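Local coordinates for conserved hypothetical protein (Staphylococcus aureus subsp. aureus, PDB 2AP3) that is of unknown function but, as a putative cell-wall binding lipoprotein, probably acts at the cell envelope, and folds as an elongated, all-helical bundle, at residues Q24-K29 against K190-V195; E47-L52 against I72-D77; K66-L71 against K148-N153; Q94-A99 against V121-Y126. All coordinates share one frame; numbering follows the deposited sequence.

Contact 1 (Q24-K29 against K190-V195); sequences QVDKIK and KEKQDV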
loop_
_atom_site.group_PDB
_atom_site.type_symbol
_atom_site.label_atom_id
_atom_site.label_comp_id
_atom_site.label_asym_id
_atom_site.label_seq_id
_atom_site.Cartn_x
_atom_site.Cartn_y
_atom_site.Cartn_z
ATOM N N GLN A 24 6.244 4.906 -19.617
ATOM C CA GLN A 24 7.144 4.847 -18.470
ATOM C C GLN A 24 6.321 4.672 -17.194
ATOM O O GLN A 24 6.689 3.883 -16.319
ATOM C CB GLN A 24 8.039 6.082 -18.409
ATOM C CG GLN A 24 9.124 6.079 -19.487
ATOM C CD GLN A 24 9.638 7.470 -19.851
ATOM O OE1 GLN A 24 9.324 8.465 -19.191
ATOM N NE2 GLN A 24 10.447 7.538 -20.909
ATOM N N VAL A 25 5.191 5.375 -17.120
ATOM C CA VAL A 25 4.279 5.280 -15.965
ATOM C C VAL A 25 3.635 3.898 -15.858
ATOM O O VAL A 25 3.440 3.381 -14.754
ATOM C CB VAL A 25 3.197 6.408 -15.974
ATOM C CG1 VAL A 25 2.188 6.207 -14.849
ATOM C CG2 VAL A 25 3.857 7.785 -15.843
ATOM N N ASP A 26 3.325 3.287 -16.999
ATOM C CA ASP A 26 2.719 1.952 -16.990
ATOM C C ASP A 26 3.719 0.826 -16.730
ATOM O O ASP A 26 3.353 -0.191 -16.129
ATOM C CB ASP A 26 1.881 1.701 -18.249
ATOM C CG ASP A 26 0.419 2.089 -18.063
ATOM O OD1 ASP A 26 -0.297 2.192 -19.083
ATOM O OD2 ASP A 26 -0.024 2.287 -16.901
ATOM N N LYS A 27 4.973 1.014 -17.151
ATOM C CA LYS A 27 6.042 0.049 -16.865
ATOM C C LYS A 27 6.269 -0.014 -15.358
ATOM O O LYS A 27 6.405 -1.087 -14.778
ATOM C CB LYS A 27 7.345 0.445 -17.571
ATOM C CG LYS A 27 8.502 -0.533 -17.366
ATOM C CD LYS A 27 8.416 -1.705 -18.334
ATOM C CE LYS A 27 9.329 -2.850 -17.919
ATOM N NZ LYS A 27 8.702 -3.696 -16.864
ATOM N N ILE A 28 6.302 1.157 -14.738
ATOM C CA ILE A 28 6.437 1.263 -13.295
ATOM C C ILE A 28 5.249 0.591 -12.587
ATOM O O ILE A 28 5.429 -0.103 -11.585
ATOM C CB ILE A 28 6.596 2.737 -12.869
ATOM C CG1 ILE A 28 7.955 3.262 -13.337
ATOM C CG2 ILE A 28 6.503 2.881 -11.365
ATOM C CD1 ILE A 28 8.093 4.770 -13.289
ATOM N N LYS A 29 4.047 0.779 -13.122
ATOM C CA LYS A 29 2.854 0.206 -12.516
ATOM C C LYS A 29 2.871 -1.316 -12.645
ATOM O O LYS A 29 2.489 -2.028 -11.706
ATOM C CB LYS A 29 1.590 0.805 -13.132
ATOM C CG LYS A 29 0.319 0.569 -12.322
ATOM C CD LYS A 29 -0.862 1.299 -12.932
ATOM C CE LYS A 29 -2.188 0.711 -12.473
ATOM N NZ LYS A 29 -2.330 -0.710 -12.909
ATOM N N LYS A 190 -7.986 9.022 -13.312
ATOM C CA LYS A 190 -8.699 10.184 -13.877
ATOM C C LYS A 190 -7.760 11.135 -14.635
ATOM O O LYS A 190 -8.108 11.632 -15.715
ATOM C CB LYS A 190 -9.531 10.941 -12.823
ATOM C CG LYS A 190 -8.792 12.055 -12.072
ATOM C CD LYS A 190 -9.739 13.039 -11.408
ATOM C CE LYS A 190 -8.999 14.313 -11.031
ATOM N NZ LYS A 190 -9.895 15.352 -10.440
ATOM N N GLU A 191 -6.576 11.379 -14.074
ATOM C CA GLU A 191 -5.617 12.283 -14.699
ATOM C C GLU A 191 -5.051 11.675 -15.969
ATOM O O GLU A 191 -4.771 12.393 -16.933
ATOM C CB GLU A 191 -4.497 12.679 -13.730
ATOM C CG GLU A 191 -4.984 13.367 -12.443
ATOM C CD GLU A 191 -5.681 14.701 -12.670
ATOM O OE1 GLU A 191 -6.152 15.296 -11.675
ATOM O OE2 GLU A 191 -5.754 15.176 -13.827
ATOM N N LYS A 192 -4.909 10.350 -15.973
ATOM C CA LYS A 192 -4.451 9.621 -17.160
ATOM C C LYS A 192 -5.426 9.761 -18.319
ATOM O O LYS A 192 -4.999 9.934 -19.466
ATOM C CB LYS A 192 -4.229 8.144 -16.844
ATOM C CG LYS A 192 -2.918 7.866 -16.134
ATOM C CD LYS A 192 -2.828 6.399 -15.758
ATOM C CE LYS A 192 -1.547 6.099 -15.012
ATOM N NZ LYS A 192 -1.448 4.657 -14.622
ATOM N N GLN A 193 -6.725 9.676 -18.018
ATOM C CA GLN A 193 -7.785 9.827 -19.022
ATOM C C GLN A 193 -7.725 11.205 -19.688
ATOM O O GLN A 193 -7.807 11.311 -20.916
ATOM C CB GLN A 193 -9.162 9.612 -18.393
ATOM C CG GLN A 193 -9.635 8.155 -18.336
ATOM C CD GLN A 193 -11.092 8.043 -17.898
ATOM O OE1 GLN A 193 -11.444 8.416 -16.780
ATOM N NE2 GLN A 193 -11.943 7.530 -18.784
ATOM N N ASP A 194 -7.559 12.251 -18.874
ATOM C CA ASP A 194 -7.412 13.625 -19.387
ATOM C C ASP A 194 -6.151 13.807 -20.220
ATOM O O ASP A 194 -6.203 14.373 -21.315
ATOM C CB ASP A 194 -7.410 14.640 -18.239
ATOM C CG ASP A 194 -8.806 14.980 -17.750
ATOM O OD1 ASP A 194 -9.766 14.243 -18.066
ATOM O OD2 ASP A 194 -8.938 16.002 -17.041
ATOM N N VAL A 195 -5.023 13.331 -19.693
ATOM C CA VAL A 195 -3.726 13.455 -20.359
ATOM C C VAL A 195 -3.758 12.747 -21.717
ATOM O O VAL A 195 -3.233 13.254 -22.713
ATOM C CB VAL A 195 -2.579 12.907 -19.469
ATOM C CG1 VAL A 195 -1.314 12.702 -20.272
ATOM C CG2 VAL A 195 -2.308 13.849 -18.304
#
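The carboxylate of Asp-26 is the one flat group that meets the facing helix here, and NZ of Lys-192 approaches it through a single oxygen. NZ lies 3.6 Å from OD2 of Asp-26, a salt bridge without a hydrogen bond, while OD1 of Asp-26 is 5.2 Å from the same NZ. The two helix segments run nearly antiparallel, at 152°, with their axes 13.5 Å apart, so a long side chain has to span the interval. Lys-192 does this fully extended, its methylenes reaching across until CE sits 3.7 Å from CG1 of Val-25, the two side chains meeting tip to tip. Val-25 offers that methyl because its CG1 is anti to the backbone N (chi1 174°). Beyond it, CD of Lys-29 passes 3.8 Å from NZ of Lys-192, but the last bond of Lys-29 bends away and leaves the two ammonium nitrogens 5.7 Å apart. On the neighbouring face of helix 157-195, Glu-191 is hydrogen-bonded to Gln-117 of helix 109-150. The contact thus illustrates how one amphipathic lysine can join two widely spaced helices: its chain packs on a valine, while the acid probably offsets the nearby like charge through a loose, largely electrostatic attraction.

Contact 2 (E47-L52 against I72-D77); sequences EKKKKL and IKNADD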
loop_
_atom_site.group_PDB
_atom_site.type_symbol
_atom_site.label_atom_id
_atom_site.label_comp_id
_atom_site.label_asym_id
_atom_site.label_seq_id
_atom_site.Cartn_x
_atom_site.Cartn_y
_atom_site.Cartn_z
ATOM N N GLU A 47 -5.946 -15.193 7.698
ATOM C CA GLU A 47 -6.830 -16.338 7.904
ATOM C C GLU A 47 -6.283 -17.311 8.938
ATOM O O GLU A 47 -7.041 -17.820 9.772
ATOM C CB GLU A 47 -7.136 -17.047 6.578
ATOM C CG GLU A 47 -8.081 -16.245 5.695
ATOM C CD GLU A 47 -9.385 -15.867 6.401
ATOM O OE1 GLU A 47 -10.115 -16.787 6.843
ATOM O OE2 GLU A 47 -9.675 -14.662 6.521
ATOM N N LYS A 48 -4.961 -17.496 8.950
ATOM C CA LYS A 48 -4.342 -18.368 9.940
ATOM C C LYS A 48 -4.497 -17.789 11.348
ATOM O O LYS A 48 -4.778 -18.522 12.292
ATOM C CB LYS A 48 -2.868 -18.594 9.615
ATOM C CG LYS A 48 -2.625 -19.661 8.568
ATOM C CD LYS A 48 -1.127 -19.845 8.392
ATOM C CE LYS A 48 -0.798 -20.775 7.251
ATOM N NZ LYS A 48 -1.208 -20.291 5.887
ATOM N N LYS A 49 -4.337 -16.467 11.449
ATOM C CA LYS A 49 -4.525 -15.745 12.717
ATOM C C LYS A 49 -5.911 -16.005 13.258
ATOM O O LYS A 49 -6.048 -16.358 14.427
ATOM C CB LYS A 49 -4.321 -14.239 12.515
ATOM C CG LYS A 49 -4.380 -13.446 13.823
ATOM C CD LYS A 49 -4.183 -11.972 13.515
ATOM C CE LYS A 49 -4.410 -11.074 14.719
ATOM N NZ LYS A 49 -5.867 -10.931 15.020
ATOM N N LYS A 50 -6.947 -15.879 12.406
ATOM C CA LYS A 50 -8.331 -16.061 12.879
ATOM C C LYS A 50 -8.539 -17.456 13.433
ATOM O O LYS A 50 -9.332 -17.668 14.358
ATOM C CB LYS A 50 -9.341 -15.813 11.750
ATOM C CG LYS A 50 -9.455 -14.379 11.338
ATOM C CD LYS A 50 -10.356 -14.304 10.121
ATOM C CE LYS A 50 -10.266 -12.994 9.426
ATOM N NZ LYS A 50 -11.090 -13.130 8.221
ATOM N N LYS A 51 -7.841 -18.414 12.847
ATOM C CA LYS A 51 -7.975 -19.799 13.279
ATOM C C LYS A 51 -7.307 -20.114 14.621
ATOM O O LYS A 51 -7.319 -21.254 15.072
ATOM C CB LYS A 51 -7.531 -20.752 12.179
ATOM C CG LYS A 51 -8.536 -20.748 11.000
ATOM C CD LYS A 51 -8.339 -21.880 10.041
ATOM C CE LYS A 51 -9.438 -21.819 8.969
ATOM N NZ LYS A 51 -9.398 -22.963 8.008
ATOM N N LEU A 52 -6.740 -19.095 15.265
ATOM C CA LEU A 52 -6.246 -19.263 16.636
ATOM C C LEU A 52 -7.181 -18.695 17.723
ATOM O O LEU A 52 -6.845 -18.647 18.913
ATOM C CB LEU A 52 -4.849 -18.680 16.748
ATOM C CG LEU A 52 -3.808 -19.346 15.852
ATOM C CD1 LEU A 52 -2.621 -18.434 15.669
ATOM C CD2 LEU A 52 -3.398 -20.711 16.450
ATOM N N ILE A 72 2.157 -14.189 18.135
ATOM C CA ILE A 72 3.293 -13.263 18.091
ATOM C C ILE A 72 4.032 -13.470 16.783
ATOM O O ILE A 72 4.270 -12.512 16.050
ATOM C CB ILE A 72 4.239 -13.487 19.283
ATOM C CG1 ILE A 72 3.525 -13.088 20.576
ATOM C CG2 ILE A 72 5.559 -12.697 19.099
ATOM C CD1 ILE A 72 4.277 -13.472 21.856
ATOM N N LYS A 73 4.327 -14.736 16.470
ATOM C CA LYS A 73 5.048 -15.069 15.232
ATOM C C LYS A 73 4.274 -14.566 14.022
ATOM O O LYS A 73 4.853 -14.018 13.073
ATOM C CB LYS A 73 5.236 -16.576 15.100
ATOM C CG LYS A 73 6.082 -16.999 13.881
ATOM C CD LYS A 73 6.414 -18.475 13.879
ATOM C CE LYS A 73 7.155 -18.878 12.608
ATOM N NZ LYS A 73 6.309 -18.786 11.390
ATOM N N ASN A 74 2.957 -14.759 14.064
ATOM C CA ASN A 74 2.098 -14.367 12.952
ATOM C C ASN A 74 2.103 -12.839 12.706
ATOM O O ASN A 74 2.094 -12.372 11.547
ATOM C CB ASN A 74 0.687 -14.914 13.204
ATOM C CG ASN A 74 -0.302 -14.477 12.143
ATOM O OD1 ASN A 74 -0.876 -13.389 12.193
ATOM N ND2 ASN A 74 -0.517 -15.352 11.163
ATOM N N ALA A 75 2.145 -12.069 13.791
ATOM C CA ALA A 75 2.268 -10.606 13.642
ATOM C C ALA A 75 3.620 -10.265 13.009
ATOM O O ALA A 75 3.681 -9.467 12.056
ATOM C CB ALA A 75 2.071 -9.925 14.983
ATOM N N ASP A 76 4.701 -10.887 13.495
ATOM C CA ASP A 76 6.025 -10.724 12.846
ATOM C C ASP A 76 5.982 -11.095 11.364
ATOM O O ASP A 76 6.569 -10.404 10.521
ATOM C CB ASP A 76 7.129 -11.528 13.560
ATOM C CG ASP A 76 7.436 -10.998 14.923
ATOM O OD1 ASP A 76 7.250 -9.791 15.180
ATOM O OD2 ASP A 76 7.901 -11.811 15.758
ATOM N N ASP A 77 5.272 -12.174 11.051
ATOM C CA ASP A 77 5.247 -12.691 9.694
ATOM C C ASP A 77 4.528 -11.714 8.777
ATOM O O ASP A 77 4.934 -11.494 7.640
ATOM C CB ASP A 77 4.512 -14.046 9.658
ATOM C CG ASP A 77 5.328 -15.175 10.236
ATOM O OD1 ASP A 77 6.538 -15.002 10.476
ATOM O OD2 ASP A 77 4.703 -16.246 10.471
#
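OD1 of Asn-74 lies against the aliphatic part of Lys-49 while accepting a hydrogen bond from NE of Arg-78, one helical turn further on. From that lysine, CB comes to 3.6 Å and CD to 3.8 Å of OD1 of Asn-74, so the chain runs past the oxygen and the two side chains cross at about a right angle. The amide reaches over because CG of Asn-74 stands anti to its backbone N (chi1 176°), and the other end of the group is tied down too: ND2 donates to the carbonyl oxygen of Leu-45 in helix 33-50. With both ends engaged, the rotation of this buried amide is fixed. Lys-48 contributes more loosely, its CB lying 4.3 Å from ND2 of Asn-74. The rest of Lys-49 turns away from Asn-74 toward Glu-143 and Phe-147 of helix 109-150. Outward-facing lysines pair within their own helices, NZ of Lys-50 with OE2 of Glu-47 at 2.7 Å and NZ of Lys-73 with OD2 of Asp-77 at 3.1 Å. A buried asparagine that hydrogen-bonds the main chain of the adjacent antiparallel helix here joins the two arms of a helical hairpin within a helix bundle.

Contact 3 (K66-L71 against K148-N153); sequences KAVKDL and KYLNQN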
loop_
_atom_site.group_PDB
_atom_site.type_symbol
_atom_site.label_atom_id
_atom_site.label_comp_id
_atom_site.label_asym_id
_atom_site.label_seq_id
_atom_site.Cartn_x
_atom_site.Cartn_y
_atom_site.Cartn_z
ATOM N N LYS A 66 0.867 -22.200 23.175
ATOM C CA LYS A 66 1.269 -22.302 21.767
ATOM C C LYS A 66 0.531 -21.278 20.901
ATOM O O LYS A 66 1.125 -20.687 19.995
ATOM C CB LYS A 66 1.091 -23.723 21.203
ATOM C CG LYS A 66 1.591 -23.812 19.754
ATOM C CD LYS A 66 1.466 -25.194 19.163
ATOM C CE LYS A 66 2.102 -25.293 17.785
ATOM N NZ LYS A 66 1.522 -24.400 16.744
ATOM N N ALA A 67 -0.770 -21.075 21.166
ATOM C CA ALA A 67 -1.555 -20.116 20.364
ATOM C C ALA A 67 -0.980 -18.710 20.554
ATOM O O ALA A 67 -0.818 -17.954 19.589
ATOM C CB ALA A 67 -3.020 -20.139 20.768
ATOM N N VAL A 68 -0.650 -18.371 21.795
ATOM C CA VAL A 68 -0.106 -17.027 22.057
ATOM C C VAL A 68 1.223 -16.850 21.319
ATOM O O VAL A 68 1.451 -15.846 20.639
ATOM C CB VAL A 68 0.083 -16.812 23.557
ATOM C CG1 VAL A 68 0.906 -15.574 23.811
ATOM C CG2 VAL A 68 -1.267 -16.712 24.229
ATOM N N LYS A 69 2.099 -17.846 21.427
ATOM C CA LYS A 69 3.396 -17.742 20.729
ATOM C C LYS A 69 3.219 -17.704 19.206
ATOM O O LYS A 69 3.903 -16.957 18.475
ATOM C CB LYS A 69 4.281 -18.903 21.135
ATOM C CG LYS A 69 4.639 -18.803 22.619
ATOM C CD LYS A 69 5.364 -20.048 23.119
ATOM C CE LYS A 69 5.487 -20.034 24.628
ATOM N NZ LYS A 69 6.232 -18.824 25.091
ATOM N N ASP A 70 2.246 -18.453 18.721
ATOM C CA ASP A 70 1.948 -18.445 17.291
ATOM C C ASP A 70 1.373 -17.106 16.818
ATOM O O ASP A 70 1.618 -16.659 15.661
ATOM C CB ASP A 70 0.982 -19.581 16.980
ATOM C CG ASP A 70 1.672 -20.936 16.980
ATOM O OD1 ASP A 70 2.926 -21.024 17.058
ATOM O OD2 ASP A 70 0.935 -21.936 16.860
ATOM N N LEU A 71 0.595 -16.469 17.687
ATOM C CA LEU A 71 0.049 -15.146 17.371
ATOM C C LEU A 71 1.138 -14.081 17.277
ATOM O O LEU A 71 1.092 -13.222 16.402
ATOM C CB LEU A 71 -1.013 -14.743 18.381
ATOM C CG LEU A 71 -2.343 -15.471 18.166
ATOM C CD1 LEU A 71 -3.187 -15.372 19.439
ATOM C CD2 LEU A 71 -3.087 -14.914 16.929
ATOM N N LYS A 148 2.177 -10.226 23.305
ATOM C CA LYS A 148 3.290 -10.296 24.253
ATOM C C LYS A 148 2.794 -10.209 25.693
ATOM O O LYS A 148 3.302 -10.904 26.586
ATOM C CB LYS A 148 4.299 -9.199 23.985
ATOM C CG LYS A 148 5.182 -9.478 22.779
ATOM C CD LYS A 148 6.318 -8.416 22.614
ATOM C CE LYS A 148 7.269 -8.301 23.827
ATOM N NZ LYS A 148 8.271 -7.221 23.608
ATOM N N TYR A 149 1.788 -9.363 25.918
ATOM C CA TYR A 149 1.199 -9.250 27.245
ATOM C C TYR A 149 0.579 -10.582 27.689
ATOM O O TYR A 149 0.702 -10.998 28.835
ATOM C CB TYR A 149 0.198 -8.092 27.258
ATOM C CG TYR A 149 -0.627 -7.985 28.521
ATOM C CD1 TYR A 149 -0.057 -7.584 29.727
ATOM C CD2 TYR A 149 -1.984 -8.271 28.498
ATOM C CE1 TYR A 149 -0.823 -7.489 30.877
ATOM C CE2 TYR A 149 -2.770 -8.166 29.657
ATOM C CZ TYR A 149 -2.172 -7.775 30.843
ATOM O OH TYR A 149 -2.912 -7.670 32.009
ATOM N N LEU A 150 -0.038 -11.293 26.756
ATOM C CA LEU A 150 -0.572 -12.623 27.094
ATOM C C LEU A 150 0.502 -13.678 27.385
ATOM O O LEU A 150 0.182 -14.705 28.011
ATOM C CB LEU A 150 -1.439 -13.163 25.942
ATOM C CG LEU A 150 -2.618 -12.300 25.470
ATOM C CD1 LEU A 150 -3.292 -12.932 24.284
ATOM C CD2 LEU A 150 -3.626 -12.091 26.590
ATOM N N ASN A 151 1.730 -13.466 26.883
ATOM C CA ASN A 151 2.865 -14.440 26.962
ATOM C C ASN A 151 3.694 -14.300 28.244
ATOM O O ASN A 151 4.833 -14.815 28.357
ATOM C CB ASN A 151 3.789 -14.294 25.733
ATOM C CG ASN A 151 4.731 -15.486 25.542
ATOM O OD1 ASN A 151 4.343 -16.653 25.736
ATOM N ND2 ASN A 151 5.967 -15.205 25.154
ATOM N N GLN A 152 3.148 -13.570 29.204
ATOM C CA GLN A 152 3.743 -13.530 30.534
ATOM C C GLN A 152 2.713 -13.935 31.555
ATOM O O GLN A 152 1.520 -13.920 31.282
ATOM C CB GLN A 152 4.265 -12.137 30.874
ATOM C CG GLN A 152 3.592 -10.984 30.127
ATOM C CD GLN A 152 2.546 -10.222 30.936
ATOM O OE1 GLN A 152 1.615 -10.794 31.535
ATOM N NE2 GLN A 152 2.672 -8.898 30.912
ATOM N N ASN A 153 3.185 -14.249 32.753
ATOM C CA ASN A 153 2.307 -14.684 33.827
ATOM C C ASN A 153 1.350 -13.583 34.255
ATOM O O ASN A 153 1.689 -12.410 34.178
ATOM C CB ASN A 153 3.140 -15.099 35.037
ATOM C CG ASN A 153 4.008 -16.316 34.772
ATOM O OD1 ASN A 153 3.671 -17.173 33.944
ATOM N ND2 ASN A 153 5.135 -16.412 35.493
#
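Val-68 turns CG1 anti to its own backbone N (chi1 168°), which sets that methyl against Asn-151 and leaves CG2 for Leu-150. Lys-69, on the next position of the helix, runs out straight and then bends at its last torsion (chi4 -59°), bringing the ammonium group to OD1 of Asn-151, in the plane of the amide. The result is a hydrogen bond of 2.9 Å from NZ of Lys-69 to OD1 of Asn-151, made on a lone pair with a C=O...N angle of 117°. The side chains of Lys-69 and Asn-151 cross at about a right angle, and CE of Lys-69, next to the bonded NZ, lies 3.7 Å from OD1 of Asn-151. Beneath this polar bond lies the apolar part: CG1 of Val-68 packs 3.7 Å from CB of Asn-151, and CG2 of Val-68 lies 3.9 Å from CB of Leu-150. Backbone N of Asn-151 bonds to O of Lys-148, three residues back, at 3.0 Å. On another side, Tyr-149 bonds to Thr-156 and makes a cation-pi contact with Lys-163. A buried valine under a solvent-side lysine-amide bond here joins the end of helix 109-150 to the antiparallel helix 61-96 at one tip of the bundle.

Contact 4 (Q94-A99 against V121-Y126); sequences QDFKKA and VLKEKY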
loop_
_atom_site.group_PDB
_atom_site.type_symbol
_atom_site.label_atom_id
_atom_site.label_comp_id
_atom_site.label_asym_id
_atom_site.label_seq_id
_atom_site.Cartn_x
_atom_site.Cartn_y
_atom_site.Cartn_z
ATOM N N GLN A 94 11.435 5.571 -6.986
ATOM C CA GLN A 94 12.774 5.815 -7.550
ATOM C C GLN A 94 12.750 5.845 -9.074
ATOM O O GLN A 94 13.433 6.670 -9.689
ATOM C CB GLN A 94 13.786 4.776 -7.048
ATOM C CG GLN A 94 14.299 5.053 -5.637
ATOM C CD GLN A 94 15.369 4.071 -5.173
ATOM O OE1 GLN A 94 15.232 3.440 -4.124
ATOM N NE2 GLN A 94 16.447 3.947 -5.952
ATOM N N ASP A 95 11.969 4.946 -9.671
ATOM C CA ASP A 95 11.824 4.876 -11.121
ATOM C C ASP A 95 10.948 6.008 -11.649
ATOM O O ASP A 95 11.132 6.466 -12.783
ATOM C CB ASP A 95 11.230 3.531 -11.545
ATOM C CG ASP A 95 12.199 2.369 -11.363
ATOM O OD1 ASP A 95 13.395 2.603 -11.094
ATOM O OD2 ASP A 95 11.756 1.211 -11.496
ATOM N N PHE A 96 9.998 6.443 -10.823
ATOM C CA PHE A 96 9.059 7.505 -11.182
ATOM C C PHE A 96 9.766 8.815 -11.487
ATOM O O PHE A 96 9.534 9.412 -12.540
ATOM C CB PHE A 96 8.017 7.721 -10.072
ATOM C CG PHE A 96 7.372 9.088 -10.096
ATOM C CD1 PHE A 96 7.718 10.050 -9.147
ATOM C CD2 PHE A 96 6.435 9.417 -11.074
ATOM C CE1 PHE A 96 7.134 11.316 -9.168
ATOM C CE2 PHE A 96 5.847 10.681 -11.104
ATOM C CZ PHE A 96 6.198 11.630 -10.152
ATOM N N LYS A 97 10.623 9.254 -10.565
ATOM C CA LYS A 97 11.288 10.556 -10.664
ATOM C C LYS A 97 12.100 10.723 -11.953
ATOM O O LYS A 97 12.416 11.847 -12.358
ATOM C CB LYS A 97 12.175 10.805 -9.439
ATOM C CG LYS A 97 11.406 10.906 -8.138
ATOM C CD LYS A 97 12.299 11.330 -6.992
ATOM C CE LYS A 97 11.474 11.646 -5.760
ATOM N NZ LYS A 97 12.324 12.090 -4.619
ATOM N N LYS A 98 12.417 9.598 -12.593
ATOM C CA LYS A 98 13.184 9.583 -13.837
ATOM C C LYS A 98 12.296 9.855 -15.054
ATOM O O LYS A 98 12.795 10.231 -16.127
ATOM C CB LYS A 98 13.924 8.248 -13.996
ATOM C CG LYS A 98 14.710 7.808 -12.755
ATOM C CD LYS A 98 15.419 6.476 -12.967
ATOM C CE LYS A 98 16.899 6.657 -13.285
ATOM N NZ LYS A 98 17.157 7.055 -14.700
ATOM N N ALA A 99 10.985 9.679 -14.877
ATOM C CA ALA A 99 10.013 9.900 -15.946
ATOM C C ALA A 99 9.510 11.347 -15.999
ATOM O O ALA A 99 9.999 12.223 -15.281
ATOM C CB ALA A 99 8.839 8.930 -15.804
ATOM N N VAL A 121 -0.217 14.060 -8.875
ATOM C CA VAL A 121 -1.083 13.054 -8.277
ATOM C C VAL A 121 -0.292 11.783 -8.001
ATOM O O VAL A 121 -0.504 11.147 -6.972
ATOM C CB VAL A 121 -2.362 12.799 -9.129
ATOM C CG1 VAL A 121 -3.258 11.712 -8.516
ATOM C CG2 VAL A 121 -3.151 14.099 -9.232
ATOM N N LEU A 122 0.641 11.447 -8.894
ATOM C CA LEU A 122 1.536 10.318 -8.643
ATOM C C LEU A 122 2.431 10.596 -7.431
ATOM O O LEU A 122 2.633 9.708 -6.592
ATOM C CB LEU A 122 2.352 9.967 -9.897
ATOM C CG LEU A 122 1.563 9.249 -10.995
ATOM C CD1 LEU A 122 2.236 9.409 -12.364
ATOM C CD2 LEU A 122 1.380 7.765 -10.691
ATOM N N LYS A 123 2.935 11.826 -7.311
ATOM C CA LYS A 123 3.636 12.258 -6.093
ATOM C C LYS A 123 2.764 12.080 -4.838
ATOM O O LYS A 123 3.232 11.578 -3.820
ATOM C CB LYS A 123 4.120 13.720 -6.212
ATOM C CG LYS A 123 5.353 13.853 -7.079
ATOM C CD LYS A 123 5.478 15.218 -7.743
ATOM C CE LYS A 123 6.587 15.180 -8.781
ATOM N NZ LYS A 123 6.745 16.443 -9.560
ATOM N N GLU A 124 1.490 12.452 -4.929
ATOM C CA GLU A 124 0.577 12.304 -3.794
ATOM C C GLU A 124 0.369 10.812 -3.468
ATOM O O GLU A 124 0.220 10.440 -2.285
ATOM C CB GLU A 124 -0.764 12.996 -4.069
ATOM C CG GLU A 124 -1.631 13.163 -2.826
ATOM C CD GLU A 124 -0.819 13.557 -1.590
ATOM O OE1 GLU A 124 -0.264 14.675 -1.559
ATOM O OE2 GLU A 124 -0.720 12.740 -0.652
ATOM N N LYS A 125 0.374 9.967 -4.507
ATOM C CA LYS A 125 0.232 8.511 -4.326
ATOM C C LYS A 125 1.337 7.990 -3.415
ATOM O O LYS A 125 1.074 7.286 -2.433
ATOM C CB LYS A 125 0.283 7.763 -5.671
ATOM C CG LYS A 125 0.332 6.216 -5.532
ATOM C CD LYS A 125 0.668 5.506 -6.861
ATOM C CE LYS A 125 1.027 4.019 -6.662
ATOM N NZ LYS A 125 1.247 3.287 -7.959
ATOM N N TYR A 126 2.579 8.325 -3.748
ATOM C CA TYR A 126 3.715 7.850 -2.968
ATOM C C TYR A 126 3.699 8.362 -1.539
ATOM O O TYR A 126 4.045 7.631 -0.612
ATOM C CB TYR A 126 5.027 8.158 -3.680
ATOM C CG TYR A 126 5.115 7.478 -5.028
ATOM C CD1 TYR A 126 4.932 6.099 -5.154
ATOM C CD2 TYR A 126 5.408 8.213 -6.183
ATOM C CE1 TYR A 126 5.013 5.473 -6.399
ATOM C CE2 TYR A 126 5.506 7.591 -7.426
ATOM C CZ TYR A 126 5.301 6.228 -7.523
ATOM O OH TYR A 126 5.392 5.609 -8.748
#
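Phe-96 sets its buried ring against Tyr-126, Leu-122 and Lys-123, whose nearest atoms CE2, CB and CG all approach obliquely from one side of its plane. Its closest approach to the tyrosine is from CG of Phe-96 to CE2 of Tyr-126, 3.6 Å, with that CG lying at the tyrosine's edge, near its plane. The two rings are inclined at 55°, their centroids 5.4 Å apart, an oblique aromatic pairing. At the far end of the phenyl group, CE2 of Phe-96 touches CB of Leu-122 at 3.8 Å. Lys-123 passes across at roughly a right angle: its CG is 3.7 Å from CE1 of Phe-96, and its CE comes in at the ring's edge, in plane, 3.8 Å from CZ of Phe-96. The extended lysine thereby lends methylenes to the apolar cluster while its NZ keeps a long, weak ion pair with Asp-120. CG of Phe-96 anti to the backbone N (chi1 158°) points the ring into this site just as the backbone enters a type I turn ending at Ala-99. Tyr-126 hydrogen-bonds through its hydroxyl to Ser-92, one turn before Phe-96, and Leu-122 touches Tyr-21 of helix 10-30. Across these two segments cohesion is apolar and aromatic, with no hydrogen bond, and the tyrosine's polar end is satisfied by the helix that carries the phenylalanine.

How the contacts relate
From the N terminus, helix 10-30 opens contact 1, whose loop closes only at the C-terminal end of helix 157-195 and encloses the other three. Contact 2 comes next, joining helix 33-50 to helix 61-96 in a short hairpin. Contact 3 opens before contact 2 has closed, so these two cross, and it closes where helix 109-150 ends. Inside its loop nests contact 4, which follows contact 2 in series and ties the end of helix 61-96 back to helix 109-150. In space they form two clusters on opposite sides of the chain's centre: contacts 1 and 4 touch, as do contacts 2 and 3, with the centres of contacts 1 and 3 about 46 Å apart.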